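PDB 6SK0: putative type VI secretion protein, which forms the trimeric spike at the tip of a type VI secretion system and probably carries effector proteins, a phospholipase among them, into target cells. Local coordinates for residues G511-K516 and L527-V533; G559-D565 and G625-P631; A598-T604 and A674-L678; D607-R613 and E649-M654; L584-L588 and N615-T619. One frame throughout, in Å; residues are numbered along the deposited sequence.

Interaction 1 (G511-K516 and L527-V533); sequences GEEHIK and LNLGHNV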
# COMPACT_ATOMS: atom_id res chain seq x y z
N GLY A 511 -34.62 -25.05 -6.41
CA GLY A 511 -33.21 -25.13 -6.72
C GLY A 511 -32.69 -24.06 -7.63
O GLY A 511 -31.48 -23.98 -7.84
N GLU A 512 -33.56 -23.24 -8.22
CA GLU A 512 -33.15 -22.11 -9.05
C GLU A 512 -33.95 -20.87 -8.71
O GLU A 512 -34.30 -20.09 -9.61
CB GLU A 512 -33.27 -22.43 -10.53
CG GLU A 512 -32.51 -23.66 -10.96
CD GLU A 512 -32.63 -23.94 -12.44
OE1 GLU A 512 -32.01 -24.92 -12.91
OE2 GLU A 512 -33.33 -23.18 -13.13
N GLU A 513 -34.24 -20.66 -7.44
CA GLU A 513 -35.03 -19.51 -7.03
C GLU A 513 -34.23 -18.24 -7.20
O GLU A 513 -33.01 -18.21 -7.02
CB GLU A 513 -35.47 -19.67 -5.57
CG GLU A 513 -36.08 -21.02 -5.25
CD GLU A 513 -35.04 -22.07 -4.88
OE1 GLU A 513 -33.84 -21.85 -5.13
OE2 GLU A 513 -35.42 -23.12 -4.34
N HIS A 514 -34.92 -17.16 -7.56
CA HIS A 514 -34.26 -15.87 -7.58
C HIS A 514 -35.29 -14.77 -7.38
O HIS A 514 -36.49 -14.96 -7.59
CB HIS A 514 -33.46 -15.65 -8.88
CG HIS A 514 -34.30 -15.49 -10.11
ND1 HIS A 514 -35.14 -14.42 -10.31
CD2 HIS A 514 -34.39 -16.25 -11.22
CE1 HIS A 514 -35.73 -14.54 -11.48
NE2 HIS A 514 -35.29 -15.64 -12.06
N ILE A 515 -34.78 -13.63 -6.97
CA ILE A 515 -35.55 -12.40 -6.85
C ILE A 515 -34.85 -11.36 -7.70
O ILE A 515 -33.63 -11.18 -7.59
CB ILE A 515 -35.68 -11.94 -5.39
CG1 ILE A 515 -36.45 -12.98 -4.58
CG2 ILE A 515 -36.34 -10.58 -5.32
CD1 ILE A 515 -36.49 -12.69 -3.13
N LYS A 516 -35.61 -10.69 -8.55
CA LYS A 516 -35.08 -9.62 -9.38
C LYS A 516 -35.87 -8.35 -9.10
O LYS A 516 -37.09 -8.33 -9.25
CB LYS A 516 -35.14 -9.99 -10.86
CG LYS A 516 -34.65 -8.90 -11.77
CD LYS A 516 -34.85 -9.26 -13.21
CE LYS A 516 -33.56 -9.20 -13.98
NZ LYS A 516 -33.79 -9.19 -15.44
N LEU A 527 -31.21 -5.20 -8.60
CA LEU A 527 -30.74 -6.06 -7.53
C LEU A 527 -31.20 -7.47 -7.88
O LEU A 527 -32.40 -7.73 -7.98
CB LEU A 527 -31.26 -5.63 -6.18
CG LEU A 527 -30.89 -6.58 -5.05
CD1 LEU A 527 -29.43 -6.45 -4.69
CD2 LEU A 527 -31.77 -6.35 -3.85
N ASN A 528 -30.25 -8.36 -8.10
CA ASN A 528 -30.52 -9.75 -8.45
C ASN A 528 -30.05 -10.64 -7.32
O ASN A 528 -28.86 -10.63 -6.97
CB ASN A 528 -29.84 -10.12 -9.76
CG ASN A 528 -30.25 -9.22 -10.90
OD1 ASN A 528 -31.43 -9.05 -11.16
ND2 ASN A 528 -29.28 -8.64 -11.58
N LEU A 529 -30.97 -11.39 -6.73
CA LEU A 529 -30.67 -12.26 -5.61
C LEU A 529 -30.88 -13.71 -6.02
O LEU A 529 -31.93 -14.06 -6.56
CB LEU A 529 -31.54 -11.93 -4.40
CG LEU A 529 -31.53 -10.49 -3.91
CD1 LEU A 529 -32.42 -10.36 -2.69
CD2 LEU A 529 -30.12 -10.02 -3.61
N GLY A 530 -29.89 -14.54 -5.76
CA GLY A 530 -30.05 -15.98 -5.90
C GLY A 530 -29.57 -16.48 -7.24
O GLY A 530 -28.45 -16.21 -7.65
N HIS A 531 -30.43 -17.25 -7.92
CA HIS A 531 -30.09 -17.91 -9.17
C HIS A 531 -30.40 -16.95 -10.31
O HIS A 531 -31.45 -17.01 -10.96
CB HIS A 531 -30.86 -19.23 -9.29
CG HIS A 531 -30.55 -20.00 -10.53
ND1 HIS A 531 -29.57 -20.97 -10.58
CD2 HIS A 531 -31.12 -19.97 -11.76
CE1 HIS A 531 -29.54 -21.49 -11.79
NE2 HIS A 531 -30.47 -20.90 -12.52
N ASN A 532 -29.47 -16.06 -10.57
CA ASN A 532 -29.70 -14.94 -11.47
C ASN A 532 -29.53 -15.39 -12.92
O ASN A 532 -28.51 -15.96 -13.29
CB ASN A 532 -28.76 -13.79 -11.13
CG ASN A 532 -28.76 -13.49 -9.65
OD1 ASN A 532 -29.81 -13.36 -9.03
ND2 ASN A 532 -27.57 -13.38 -9.06
N VAL A 533 -30.55 -15.13 -13.73
CA VAL A 533 -30.59 -15.60 -15.10
C VAL A 533 -30.66 -14.40 -16.04
O VAL A 533 -31.03 -13.30 -15.65
CB VAL A 533 -31.77 -16.55 -15.35
CG1 VAL A 533 -31.61 -17.81 -14.53
CG2 VAL A 533 -33.08 -15.87 -15.04
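Glu512 and His531 lie side by side just beyond the end of the beta hairpin formed by strands 514-519 and 525-529. The Glu512 carboxylate and the imidazole are stacked, their planes 12° apart, and Glu512 CB makes a CH-pi contact over one ring face, 3.6 Å from the His531 ring centroid. With Glu512 CG anti to the carbonyl carbon and the chain extended beyond it, the carboxylate is carried along the ring to a salt bridge with Lys509. Tyr521 of a second subunit meets the His531 ring edge-to-face.

His531 also marks a corner, as the centre of an inverse gamma turn; its backbone N donates to Glu513 O at 2.9 Å. On the hairpin proper, Ile515 and Leu529 are an antiparallel hydrogen-bonded pair, with Leu529 N reaching Ile515 O at 2.8 Å, and their CB atoms stand 4.3 Å apart on one sheet face. The other face has Lys516 and Asn528 alongside each other; Lys516 CG lies 3.3 Å from Asn528 OD1, while Asn528 ND2 is taken by Glu545 and Gln526.

His514 crosses Val533 at about a right angle, its NE2 3.7 Å from Val533 CG2. Its CG sits between the backbone N and the carbonyl carbon (chi1 69°), which turns the ring across the corner and sets His514 CD2 3.0 Å from His531 O.

Interaction 2 (G559-D565 and G625-P631); sequences GIFISAD and GMLLHAP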
# COMPACT_ATOMS: atom_id res chain seq x y z
N GLY A 559 -20.65 2.43 9.62
CA GLY A 559 -19.52 1.65 9.16
C GLY A 559 -19.92 0.67 8.07
O GLY A 559 -21.08 0.31 7.90
N ILE A 560 -18.92 0.24 7.31
CA ILE A 560 -19.10 -0.66 6.19
C ILE A 560 -18.29 -1.91 6.47
O ILE A 560 -17.07 -1.83 6.68
CB ILE A 560 -18.68 -0.02 4.86
CG1 ILE A 560 -19.33 1.36 4.69
CG2 ILE A 560 -18.98 -0.95 3.70
CD1 ILE A 560 -20.62 1.35 3.98
N PHE A 561 -18.94 -3.05 6.47
CA PHE A 561 -18.28 -4.34 6.54
C PHE A 561 -18.52 -5.05 5.21
O PHE A 561 -19.65 -5.43 4.89
CB PHE A 561 -18.80 -5.17 7.71
CG PHE A 561 -18.07 -6.46 7.90
CD1 PHE A 561 -16.72 -6.55 7.66
CD2 PHE A 561 -18.74 -7.59 8.32
CE1 PHE A 561 -16.04 -7.73 7.84
CE2 PHE A 561 -18.07 -8.78 8.50
CZ PHE A 561 -16.72 -8.85 8.26
N ILE A 562 -17.46 -5.21 4.43
CA ILE A 562 -17.50 -5.96 3.19
C ILE A 562 -16.65 -7.20 3.38
O ILE A 562 -15.44 -7.10 3.65
CB ILE A 562 -17.02 -5.13 1.99
CG1 ILE A 562 -17.91 -3.90 1.83
CG2 ILE A 562 -17.00 -5.98 0.73
CD1 ILE A 562 -17.45 -2.95 0.79
N SER A 563 -17.26 -8.36 3.25
CA SER A 563 -16.67 -9.58 3.72
C SER A 563 -16.98 -10.72 2.76
O SER A 563 -18.14 -10.90 2.37
CB SER A 563 -17.17 -9.91 5.12
OG SER A 563 -16.98 -11.26 5.45
N ALA A 564 -15.96 -11.47 2.40
CA ALA A 564 -16.14 -12.74 1.70
C ALA A 564 -16.18 -13.92 2.67
O ALA A 564 -15.80 -15.03 2.30
CB ALA A 564 -15.04 -12.93 0.66
N ASP A 565 -16.64 -13.69 3.89
CA ASP A 565 -16.69 -14.74 4.91
C ASP A 565 -18.06 -15.39 4.90
O ASP A 565 -19.07 -14.74 5.18
CB ASP A 565 -16.38 -14.18 6.28
CG ASP A 565 -14.99 -13.64 6.37
OD1 ASP A 565 -14.84 -12.40 6.40
OD2 ASP A 565 -14.06 -14.46 6.38
N GLY A 625 -15.85 3.03 10.55
CA GLY A 625 -14.77 2.67 9.67
C GLY A 625 -15.25 1.81 8.52
O GLY A 625 -16.44 1.62 8.29
N MET A 626 -14.29 1.29 7.79
CA MET A 626 -14.57 0.37 6.70
C MET A 626 -13.64 -0.81 6.84
O MET A 626 -12.42 -0.66 6.93
CB MET A 626 -14.39 1.04 5.35
CG MET A 626 -15.12 0.35 4.24
SD MET A 626 -14.91 1.22 2.69
CE MET A 626 -13.33 0.56 2.26
N LEU A 627 -14.23 -1.99 6.87
CA LEU A 627 -13.48 -3.23 7.02
C LEU A 627 -13.75 -4.08 5.79
O LEU A 627 -14.88 -4.50 5.55
CB LEU A 627 -13.87 -3.95 8.30
CG LEU A 627 -13.14 -5.25 8.60
CD1 LEU A 627 -11.64 -5.05 8.58
CD2 LEU A 627 -13.60 -5.78 9.93
N LEU A 628 -12.71 -4.31 5.00
CA LEU A 628 -12.75 -5.21 3.87
C LEU A 628 -11.97 -6.45 4.24
O LEU A 628 -10.78 -6.37 4.55
CB LEU A 628 -12.17 -4.56 2.62
CG LEU A 628 -12.61 -3.14 2.30
CD1 LEU A 628 -11.97 -2.69 1.01
CD2 LEU A 628 -14.11 -3.05 2.19
N HIS A 629 -12.64 -7.59 4.24
CA HIS A 629 -11.98 -8.84 4.57
C HIS A 629 -12.42 -9.92 3.61
O HIS A 629 -13.61 -10.05 3.31
CB HIS A 629 -12.28 -9.27 6.00
CG HIS A 629 -11.72 -10.61 6.32
ND1 HIS A 629 -12.48 -11.76 6.33
CD2 HIS A 629 -10.45 -11.00 6.58
CE1 HIS A 629 -11.71 -12.79 6.61
NE2 HIS A 629 -10.47 -12.36 6.77
N ALA A 630 -11.45 -10.69 3.12
CA ALA A 630 -11.73 -11.85 2.33
C ALA A 630 -10.79 -12.92 2.84
O ALA A 630 -9.61 -12.64 3.09
CB ALA A 630 -11.54 -11.62 0.83
N PRO A 631 -11.27 -14.14 3.04
CA PRO A 631 -10.36 -15.21 3.49
C PRO A 631 -9.32 -15.59 2.45
O PRO A 631 -8.24 -16.06 2.82
CB PRO A 631 -11.32 -16.37 3.80
CG PRO A 631 -12.55 -16.06 3.06
CD PRO A 631 -12.67 -14.58 3.02
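Ile560 and Ile562 pack beside Met626 and Leu628 on the inner face of a parallel beta ladder. It belongs to the intertwined triangular beta-prism of the trimer: strand 559-563 pairs on its other edge with a third subunit, and strand 626-629 with a second. The inner side is dense. Ile560 CB meets Met626 CG at 3.6 Å, and the Leu628 methyl CD2 lies 3.6 Å from Ile562 CB. Leu628 also touches Leu628 of the second subunit, so this face looks into the shared core. Five backbone bonds knit the strands in unbroken succession; Leu627 N to Ile560 O, at 2.9 Å, is typical.

On the opposite face, Phe561 lies alongside Leu627, its CE1 3.8 Å from Leu627 CD2, and Leu627 O stands at the ring edge. The ring leans over to the neighbouring strand because Phe561 CG stands opposite its own backbone N (chi1 -175°), and it packs against Met577 and Leu621.

The ladder ends at a margin where Asp565 and Pro631 are partly open to solvent and polar contacts predominate. Pro631 CD rests 3.2 Å from Ala564 O. The Asp565 carboxylate reaches the His629 ring edge, nearly coplanar with it (12°), and accepts from ND1, though the modelled separation is doubtfully short. An ST turn positions that carboxylate: Ser563 OG accepts from Asp565 N at 2.9 Å and donates to Asp565 OD1 at 2.6 Å.

Interaction 3 (A598-T604 and A674-L678); sequences ATAANAT and AVSLL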
# COMPACT_ATOMS: atom_id res chain seq x y z
N ALA A 598 12.26 -2.32 16.38
CA ALA A 598 12.80 -1.07 15.86
C ALA A 598 13.40 -0.24 16.98
O ALA A 598 14.45 0.38 16.80
CB ALA A 598 11.72 -0.28 15.14
N THR A 599 12.74 -0.21 18.13
CA THR A 599 13.30 0.48 19.29
C THR A 599 14.63 -0.13 19.70
O THR A 599 15.60 0.59 19.94
CB THR A 599 12.31 0.46 20.45
OG1 THR A 599 11.25 1.38 20.18
CG2 THR A 599 12.99 0.84 21.75
N ALA A 600 14.70 -1.46 19.75
CA ALA A 600 15.94 -2.11 20.15
C ALA A 600 17.09 -1.80 19.18
O ALA A 600 18.24 -1.74 19.60
CB ALA A 600 15.73 -3.62 20.25
N ALA A 601 16.79 -1.60 17.91
CA ALA A 601 17.81 -1.35 16.91
C ALA A 601 18.05 0.13 16.65
O ALA A 601 18.81 0.47 15.75
CB ALA A 601 17.45 -2.05 15.60
N ASN A 602 17.41 1.01 17.42
CA ASN A 602 17.50 2.46 17.24
C ASN A 602 16.97 2.89 15.88
O ASN A 602 17.43 3.89 15.32
CB ASN A 602 18.92 2.98 17.44
CG ASN A 602 19.52 2.51 18.74
OD1 ASN A 602 19.04 2.86 19.81
ND2 ASN A 602 20.57 1.70 18.65
N ALA A 603 16.02 2.15 15.34
CA ALA A 603 15.29 2.60 14.17
C ALA A 603 14.16 3.53 14.61
O ALA A 603 13.78 3.58 15.77
CB ALA A 603 14.73 1.42 13.38
N THR A 604 13.65 4.29 13.65
CA THR A 604 12.47 5.11 13.90
C THR A 604 11.26 4.20 14.09
O THR A 604 10.95 3.39 13.21
CB THR A 604 12.25 6.09 12.76
OG1 THR A 604 13.34 7.01 12.71
CG2 THR A 604 10.95 6.86 12.94
N ALA A 674 11.42 11.03 9.18
CA ALA A 674 12.52 10.12 8.95
C ALA A 674 12.15 9.06 7.93
O ALA A 674 10.97 8.77 7.70
CB ALA A 674 12.95 9.45 10.26
N VAL A 675 13.17 8.50 7.31
CA VAL A 675 13.05 7.26 6.55
C VAL A 675 13.85 6.22 7.30
O VAL A 675 15.05 6.40 7.56
CB VAL A 675 13.56 7.42 5.11
CG1 VAL A 675 13.62 6.08 4.42
CG2 VAL A 675 12.68 8.39 4.35
N SER A 676 13.19 5.14 7.69
CA SER A 676 13.80 4.11 8.52
C SER A 676 13.52 2.75 7.91
O SER A 676 12.37 2.34 7.81
CB SER A 676 13.26 4.20 9.95
OG SER A 676 13.84 3.22 10.77
N LEU A 677 14.58 2.07 7.50
CA LEU A 677 14.50 0.71 7.00
C LEU A 677 15.27 -0.19 7.94
O LEU A 677 16.49 -0.06 8.08
CB LEU A 677 15.05 0.60 5.58
CG LEU A 677 14.57 1.60 4.54
CD1 LEU A 677 15.18 1.27 3.19
CD2 LEU A 677 13.07 1.62 4.45
N LEU A 678 14.56 -1.10 8.59
CA LEU A 678 15.17 -2.05 9.51
C LEU A 678 14.92 -3.46 9.01
O LEU A 678 13.77 -3.90 8.90
CB LEU A 678 14.63 -1.88 10.93
CG LEU A 678 15.09 -2.96 11.90
CD1 LEU A 678 16.61 -3.00 12.04
CD2 LEU A 678 14.43 -2.76 13.24
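The carbonyl O of Ala598, whose CA rests on Leu678, is held by two backbone donors: Ala603 N at 2.8 Å from Ala598 O and, weakly, Ala601 N. The first is the defining bond of a Schellman motif, completed by Asn602 N bonding to Thr599 O; Asn602 is its C-prime residue, with positive phi. This motif ends helix 578-600 and throws the following residues against strand 675-679.

There the one hydrogen bond between the two segments forms, Thr604 N donating to Ser676 OG over 3.1 Å at a moderately bent 138°. The hydroxyl is turned toward its donor because Ser676 OG lies opposite the backbone N (chi1 -180°). Ala603 CB packs against the same oxygen, 3.3 Å from Ser676 OG, while Thr604 CB meets Ser676 CB at 3.5 Å.

The strand is part of the parallel, three-chain beta-prism of the spike: residues 675-678 form ladders with both neighbouring subunits. Ala674, Ser676 and Leu678 face the helix end, whereas Val675 and Leu677 face away and pack on other copies.

Leu678 spreads its two methyls against the helix terminus. Its CD2 touches Ala598 CA at 3.5 Å, and Leu678 CD1 comes 3.8 Å from Ala601 CB. With only alanine methyls at 598 and 601, the leucine reaches the helix backbone itself.

At the other end, Thr604 OG1 lies 3.5 Å from Ala674 CB and finds its polar partner in Gln685 of a second subunit, while Ala601 O accepts from Gln698 of a third.

Interaction 4 (D607-R613 and E649-M654); sequences DISCQQR and ESVGIM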
# COMPACT_ATOMS: atom_id res chain seq x y z
N ASP A 607 4.02 4.09 13.95
CA ASP A 607 2.89 4.70 14.66
C ASP A 607 1.94 3.60 15.11
O ASP A 607 0.98 3.24 14.43
CB ASP A 607 2.21 5.73 13.76
CG ASP A 607 1.13 6.52 14.48
OD1 ASP A 607 0.46 7.34 13.81
OD2 ASP A 607 0.93 6.33 15.70
N ILE A 608 2.22 3.05 16.29
CA ILE A 608 1.37 2.00 16.81
C ILE A 608 0.04 2.57 17.29
O ILE A 608 -0.99 1.91 17.17
CB ILE A 608 2.08 1.22 17.93
CG1 ILE A 608 3.25 0.42 17.36
CG2 ILE A 608 1.13 0.30 18.66
CD1 ILE A 608 2.87 -0.48 16.22
N SER A 609 0.04 3.80 17.79
CA SER A 609 -1.15 4.36 18.43
C SER A 609 -2.34 4.38 17.48
O SER A 609 -3.43 3.92 17.83
CB SER A 609 -0.83 5.76 18.94
OG SER A 609 -2.01 6.44 19.30
N CYS A 610 -2.16 4.93 16.28
CA CYS A 610 -3.27 5.03 15.35
C CYS A 610 -3.72 3.67 14.85
O CYS A 610 -4.90 3.48 14.58
CB CYS A 610 -2.91 5.95 14.19
SG CYS A 610 -2.01 5.13 12.88
N GLN A 611 -2.81 2.70 14.76
CA GLN A 611 -3.21 1.36 14.35
C GLN A 611 -3.98 0.63 15.46
O GLN A 611 -4.93 -0.10 15.18
CB GLN A 611 -1.99 0.56 13.91
CG GLN A 611 -1.33 1.08 12.64
CD GLN A 611 -2.28 1.10 11.45
OE1 GLN A 611 -3.13 0.24 11.30
NE2 GLN A 611 -2.12 2.10 10.59
N GLN A 612 -3.58 0.83 16.71
CA GLN A 612 -4.34 0.29 17.83
C GLN A 612 -5.73 0.91 17.89
O GLN A 612 -6.73 0.22 18.11
CB GLN A 612 -3.57 0.53 19.13
CG GLN A 612 -4.16 -0.12 20.34
CD GLN A 612 -3.52 -1.45 20.64
OE1 GLN A 612 -2.33 -1.65 20.40
NE2 GLN A 612 -4.30 -2.37 21.17
N ARG A 613 -5.80 2.23 17.68
CA ARG A 613 -7.08 2.90 17.61
C ARG A 613 -7.91 2.38 16.44
O ARG A 613 -9.13 2.24 16.54
CB ARG A 613 -6.86 4.40 17.49
CG ARG A 613 -8.10 5.25 17.59
CD ARG A 613 -7.73 6.67 17.97
NE ARG A 613 -6.69 7.24 17.12
CZ ARG A 613 -5.41 7.36 17.48
NH1 ARG A 613 -5.01 6.94 18.67
NH2 ARG A 613 -4.53 7.88 16.64
N GLU A 649 -3.62 10.38 9.87
CA GLU A 649 -3.05 9.29 10.63
C GLU A 649 -2.13 8.48 9.73
O GLU A 649 -1.70 8.96 8.68
CB GLU A 649 -4.14 8.41 11.23
CG GLU A 649 -5.06 9.18 12.14
CD GLU A 649 -5.69 8.33 13.21
OE1 GLU A 649 -5.89 7.12 12.99
OE2 GLU A 649 -5.98 8.88 14.29
N SER A 650 -1.79 7.28 10.15
CA SER A 650 -0.79 6.51 9.45
C SER A 650 -1.43 5.50 8.51
O SER A 650 -2.56 5.06 8.69
CB SER A 650 0.11 5.79 10.45
OG SER A 650 1.00 6.71 11.04
N VAL A 651 -0.67 5.15 7.48
CA VAL A 651 -0.98 4.01 6.63
C VAL A 651 -0.08 2.87 7.08
O VAL A 651 1.15 2.99 7.06
CB VAL A 651 -0.77 4.35 5.15
CG1 VAL A 651 -0.92 3.11 4.30
CG2 VAL A 651 -1.74 5.44 4.71
N GLY A 652 -0.69 1.78 7.52
CA GLY A 652 0.03 0.61 7.96
C GLY A 652 -0.16 -0.53 6.97
O GLY A 652 -1.28 -0.89 6.63
N ILE A 653 0.96 -1.07 6.51
CA ILE A 653 0.98 -2.24 5.66
C ILE A 653 1.66 -3.35 6.43
O ILE A 653 2.83 -3.21 6.83
CB ILE A 653 1.67 -1.97 4.32
CG1 ILE A 653 0.96 -0.85 3.58
CG2 ILE A 653 1.73 -3.23 3.49
CD1 ILE A 653 1.70 -0.35 2.40
N MET A 654 0.94 -4.43 6.69
CA MET A 654 1.44 -5.57 7.41
C MET A 654 1.34 -6.80 6.53
O MET A 654 0.34 -7.01 5.85
CB MET A 654 0.68 -5.81 8.71
CG MET A 654 0.86 -4.73 9.75
SD MET A 654 -0.10 -3.25 9.42
CE MET A 654 -0.45 -2.70 11.09
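Residues 608-613, the first turns of helix 608-618, cross strand residues 651-654 at -80°, with Asp607 and Ser650 meeting at the helix start. Asp607 is the N-cap: its OD2 takes a weak capping bond from Cys610 N, while the anti lone pair of Asp607 OD1 accepts from Ser650 OG at 2.9 Å. Cys610 SG, turned between its backbone N and carbonyl carbon (chi1 84°), presses on Ser650 CB at 3.3 Å and takes a weak bond from Ser650 N.

The strand is one rung of the trimeric beta-prism, residues 651-654 pairing with both other subunits, so the helix overlies a sheet that continues across chains. Gln611 bends over Gly652, which has no side chain to block it: NE2 stops 3.4 Å from Gly652 N. Its amide is engaged instead by a third subunit, OE1 by Arg643 and NE2 by Leu642 O. Beside it, Met654 CE lies 4.0 Å from Gln611 OE1.

Arg613 makes a salt bridge with Glu649, Arg613 NH2 to Glu649 OE2 being 2.9 Å. The oxygen lies in the guanidinium plane but is approached from above its own carboxylate plane, the two planes standing 77° apart. Arg640 of the third subunit also binds Glu649 OE2.

Interaction 5 (L584-L588 and N615-T619); sequences LEQAL and NASLT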
# COMPACT_ATOMS: atom_id res chain seq x y z
N LEU A 584 -7.08 -8.48 11.98
CA LEU A 584 -6.72 -7.19 12.55
C LEU A 584 -5.78 -7.35 13.74
O LEU A 584 -4.78 -6.63 13.86
CB LEU A 584 -7.97 -6.42 12.96
CG LEU A 584 -8.91 -5.96 11.85
CD1 LEU A 584 -10.24 -5.54 12.44
CD2 LEU A 584 -8.30 -4.84 11.03
N GLU A 585 -6.08 -8.30 14.62
CA GLU A 585 -5.25 -8.52 15.79
C GLU A 585 -3.88 -9.04 15.40
O GLU A 585 -2.87 -8.64 15.99
CB GLU A 585 -5.93 -9.49 16.75
CG GLU A 585 -7.18 -8.95 17.36
CD GLU A 585 -8.06 -10.03 17.92
OE1 GLU A 585 -8.68 -9.81 18.98
OE2 GLU A 585 -8.14 -11.12 17.31
N GLN A 586 -3.82 -9.93 14.42
CA GLN A 586 -2.54 -10.45 13.97
C GLN A 586 -1.68 -9.34 13.38
O GLN A 586 -0.49 -9.23 13.71
CB GLN A 586 -2.77 -11.56 12.95
CG GLN A 586 -1.52 -12.29 12.54
CD GLN A 586 -1.80 -13.48 11.65
OE1 GLN A 586 -2.84 -13.56 11.01
NE2 GLN A 586 -0.86 -14.41 11.61
N ALA A 587 -2.27 -8.50 12.54
CA ALA A 587 -1.53 -7.38 11.97
C ALA A 587 -1.04 -6.44 13.06
O ALA A 587 0.11 -5.99 13.03
CB ALA A 587 -2.40 -6.63 10.96
N LEU A 588 -1.90 -6.15 14.04
CA LEU A 588 -1.52 -5.22 15.09
C LEU A 588 -0.41 -5.79 15.96
O LEU A 588 0.53 -5.08 16.32
CB LEU A 588 -2.74 -4.85 15.93
CG LEU A 588 -2.46 -3.93 17.12
CD1 LEU A 588 -1.90 -2.59 16.67
CD2 LEU A 588 -3.71 -3.74 17.96
N ASN A 615 -7.76 -0.67 15.23
CA ASN A 615 -8.27 -1.95 15.69
C ASN A 615 -9.52 -1.75 16.53
O ASN A 615 -10.54 -2.42 16.32
CB ASN A 615 -7.20 -2.69 16.49
CG ASN A 615 -6.54 -3.79 15.69
OD1 ASN A 615 -6.16 -3.59 14.55
ND2 ASN A 615 -6.40 -4.96 16.29
N ALA A 616 -9.47 -0.82 17.48
CA ALA A 616 -10.64 -0.55 18.31
C ALA A 616 -11.83 -0.10 17.47
O ALA A 616 -12.96 -0.55 17.68
CB ALA A 616 -10.31 0.49 19.37
N SER A 617 -11.58 0.77 16.49
CA SER A 617 -12.66 1.31 15.66
C SER A 617 -13.29 0.23 14.79
O SER A 617 -14.51 0.15 14.68
CB SER A 617 -12.12 2.44 14.78
OG SER A 617 -11.73 3.55 15.56
N LEU A 618 -12.47 -0.61 14.17
CA LEU A 618 -12.96 -1.55 13.18
C LEU A 618 -13.52 -2.82 13.81
O LEU A 618 -14.40 -3.45 13.23
CB LEU A 618 -11.85 -1.92 12.19
CG LEU A 618 -11.31 -0.81 11.30
CD1 LEU A 618 -10.27 -1.37 10.36
CD2 LEU A 618 -12.43 -0.12 10.53
N THR A 619 -13.02 -3.21 14.98
CA THR A 619 -13.57 -4.37 15.66
C THR A 619 -15.03 -4.11 15.98
O THR A 619 -15.35 -3.18 16.72
CB THR A 619 -12.78 -4.66 16.94
OG1 THR A 619 -11.43 -4.98 16.59
CG2 THR A 619 -13.38 -5.83 17.68
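Leu584 and Leu618 make the apolar contact, crossing at about a right angle, Leu584 CD1 lying 4.0 Å from Leu618 CB and Leu584 CD2 4.0 Å from Leu618 CD1. Van der Waals contacts with the Asn615 amide follow. Leu588, one turn beyond Leu584, has CG opposite the backbone N (chi1 177°), and its methyl CD2 comes 3.4 Å from Asn615 ND2, the two side chains crossing at a slant, while Leu584 CB lies 3.7 Å from Asn615 OD1.

Polar contacts centre on that same amide. Asn615 ND2 donates to Leu584 O, a weak bond at 3.4 Å, in addition to the ordinary helical bond that Leu584 O receives from Leu588 N. The buried Asn615 OD1 is satisfied by Arg643 of a third subunit, which also packs on Leu584, Ala587 and Leu588; the amide thus has a partner at both its N and its O, the N-H bond being the weak one.

Within residues 615-619, Thr619 OG1 donates to Asn615 O at 2.7 Å. Thr619 N bonds to the same carbonyl from the opposite face of its plane, giving the last turn a double hold.

Helices 578-600 and 608-618 run in opposite directions and are joined by a short connection, so these contacts pair the two arms of a helical hairpin.

In the fold
Interaction 1 comes first along the chain and stands apart, in the antiparallel sheet near the N-terminal end of the model, centre to centre about 24 Å from interaction 2 and about 54 Å from interaction 3. Interaction 2 joins the strands flanking the helical insertion, and interactions 3, 4 and 5 use its helices. Interaction 5, nested inside the loop closed by interaction 2, touches it where Leu618 packs on Met626, and touches interaction 4 through Leu588 and Gln612. Helix 578-600 links interactions 3 and 5; helix 608-618 links 4 and 5. Interactions 3 and 4, centres about 16 Å apart, lay the hairpin's loop end on strands 675-679 and 651-655. All five touch neighbouring subunits, and through interactions 2 to 5 the insertion is packed into the trimer.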